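Local coordinates for RmpA (Streptococcus mutans, PDB 3BJV), which probably serves as the enzyme IIA component of a phosphoenolpyruvate-dependent phosphotransferase system that takes up and phosphorylates ascorbate, at residues A[38-43]-A[74-79]. Numbering follows the deposited sequence.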
loop_
_atom_site.group_PDB
_atom_site.type_symbol
_atom_site.label_atom_id
_atom_site.label_comp_id
_atom_site.label_asym_id
_atom_site.label_seq_id
_atom_site.Cartn_x
_atom_site.Cartn_y
_atom_site.Cartn_z
ATOM N N ALA A 38 15.036 11.037 12.277
ATOM C CA ALA A 38 14.039 10.867 11.220
ATOM C C ALA A 38 12.654 11.277 11.693
ATOM O O ALA A 38 11.902 11.866 10.932
ATOM C CB ALA A 38 14.035 9.465 10.692
ATOM N N VAL A 39 12.312 10.973 12.943
ATOM C CA VAL A 39 11.029 11.371 13.485
ATOM C C VAL A 39 11.197 12.110 14.822
ATOM O O VAL A 39 12.198 11.916 15.500
ATOM C CB VAL A 39 10.038 10.185 13.672
ATOM C CG1 VAL A 39 9.697 9.568 12.375
ATOM C CG2 VAL A 39 10.579 9.105 14.676
ATOM N N LYS A 40 10.226 12.964 15.170
ATOM C CA LYS A 40 10.162 13.540 16.512
ATOM C C LYS A 40 9.722 12.449 17.495
ATOM O O LYS A 40 9.145 11.448 17.073
ATOM C CB LYS A 40 9.195 14.716 16.549
ATOM C CG LYS A 40 9.715 15.980 15.828
ATOM C CD LYS A 40 8.684 17.113 15.905
ATOM C CE LYS A 40 8.992 18.256 14.885
ATOM N NZ LYS A 40 8.068 19.490 14.960
ATOM N N PRO A 41 10.017 12.621 18.791
ATOM C CA PRO A 41 9.574 11.708 19.848
ATOM C C PRO A 41 8.058 11.392 19.877
ATOM O O PRO A 41 7.698 10.292 20.253
ATOM C CB PRO A 41 9.991 12.449 21.135
ATOM C CG PRO A 41 11.145 13.246 20.728
ATOM C CD PRO A 41 10.875 13.696 19.327
ATOM N N GLU A 42 7.206 12.344 19.489
ATOM C CA GLU A 42 5.782 12.223 19.549
ATOM C C GLU A 42 5.262 11.182 18.601
ATOM O O GLU A 42 4.136 10.776 18.752
ATOM C CB GLU A 42 5.109 13.553 19.147
ATOM C CG GLU A 42 5.405 13.994 17.700
ATOM C CD GLU A 42 4.882 15.390 17.353
ATOM O OE1 GLU A 42 3.653 15.655 17.536
ATOM O OE2 GLU A 42 5.720 16.236 16.905
ATOM N N TYR A 43 6.054 10.811 17.601
ATOM C CA TYR A 43 5.672 9.825 16.579
ATOM C C TYR A 43 5.274 8.497 17.197
ATOM O O TYR A 43 4.315 7.885 16.797
ATOM C CB TYR A 43 6.825 9.587 15.574
ATOM C CG TYR A 43 6.392 8.938 14.260
ATOM C CD1 TYR A 43 5.456 9.554 13.412
ATOM C CD2 TYR A 43 6.903 7.705 13.873
ATOM C CE1 TYR A 43 5.056 8.948 12.213
ATOM C CE2 TYR A 43 6.536 7.115 12.683
ATOM C CZ TYR A 43 5.609 7.727 11.869
ATOM O OH TYR A 43 5.277 7.118 10.695
ATOM N N GLY A 74 4.939 14.184 13.350
ATOM C CA GLY A 74 6.355 14.322 13.704
ATOM C C GLY A 74 7.386 13.644 12.813
ATOM O O GLY A 74 8.522 13.399 13.272
ATOM N N VAL A 75 7.053 13.380 11.558
ATOM C CA VAL A 75 8.050 12.941 10.619
ATOM C C VAL A 75 8.849 14.167 10.129
ATOM O O VAL A 75 8.234 15.138 9.688
ATOM C CB VAL A 75 7.425 12.151 9.415
ATOM C CG1 VAL A 75 8.511 11.760 8.359
ATOM C CG2 VAL A 75 6.613 10.894 9.927
ATOM N N GLN A 76 10.191 14.105 10.247
ATOM C CA GLN A 76 11.136 15.073 9.723
ATOM C C GLN A 76 11.623 14.633 8.394
ATOM O O GLN A 76 11.827 15.419 7.505
ATOM C CB GLN A 76 12.393 15.169 10.582
ATOM C CG GLN A 76 12.164 15.285 12.096
ATOM C CD GLN A 76 11.977 16.692 12.526
ATOM O OE1 GLN A 76 11.243 17.461 11.880
ATOM N NE2 GLN A 76 12.634 17.068 13.627
ATOM N N ARG A 77 11.887 13.351 8.268
ATOM C CA ARG A 77 12.330 12.869 6.984
ATOM C C ARG A 77 11.948 11.406 6.772
ATOM O O ARG A 77 11.622 10.697 7.740
ATOM C CB ARG A 77 13.840 13.099 6.831
ATOM C CG ARG A 77 14.665 12.318 7.782
ATOM C CD ARG A 77 16.116 12.543 7.448
ATOM N NE ARG A 77 16.902 11.372 7.840
ATOM C CZ ARG A 77 17.624 11.325 8.955
ATOM N NH1 ARG A 77 17.661 12.413 9.776
ATOM N NH2 ARG A 77 18.324 10.213 9.226
ATOM N N ASP A 78 11.966 11.003 5.494
ATOM C CA ASP A 78 11.570 9.637 5.057
ATOM C C ASP A 78 12.573 8.606 5.612
ATOM O O ASP A 78 13.755 8.811 5.537
ATOM C CB ASP A 78 11.520 9.549 3.527
ATOM C CG ASP A 78 10.396 10.318 2.951
ATOM O OD1 ASP A 78 9.199 10.066 3.283
ATOM O OD2 ASP A 78 10.698 11.220 2.167
ATOM N N ALA A 79 12.108 7.537 6.225
ATOM C CA ALA A 79 13.057 6.554 6.816
ATOM C C ALA A 79 12.304 5.326 7.149
ATOM O O ALA A 79 11.066 5.364 7.178
ATOM C CB ALA A 79 13.741 7.116 8.070
#
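Tyr43 and Val75 lie side by side and point the same way, with Val75 CG2 meeting the ring obliquely at CE1, 3.4 Å off. The ring reaches this methyl because its CG stands anti to the backbone N (chi1 -162°); Val39 CG1 rests over one face, offset toward the rim. Beyond the apolar contact, Tyr43 OH is hydrogen-bonded to Leu103 O and Ala69 N, which fixes the far end of the ring.

The backbones alongside form a single antiparallel bridge, Val39 and Val75 being a non-hydrogen-bonded pair. On one flank Lys40 N donates to Gly74 O (2.6 Å), almost straight; on the other, Ala38 O accepts from both Gln76 N (2.9 Å) and Arg77 N (3.0 Å), the latter using a lone pair in the carbonyl plane. Gly74 has a positive phi (106°), and Lys40 CB and Glu42 CG crowd the side of its CA where a side chain would stand.

Outside the bridge, the aliphatic stem of Lys40 crosses the Gln76 side chain at about a right angle, CG lying 3.8 Å from NE2. At the opposite end, Ala38 CB touches Ala79 CB at 3.5 Å, where strand 79-85 begins. Ala38, Val39, Tyr43 and Ala79 are buried, whereas Lys40, Glu42 and Gln76 are exposed. The doubly bonded carbonyl of buried Ala38 and the short Lys40-Gly74 bond thus join the loop before helix 42-54 to the one before strand 79-85.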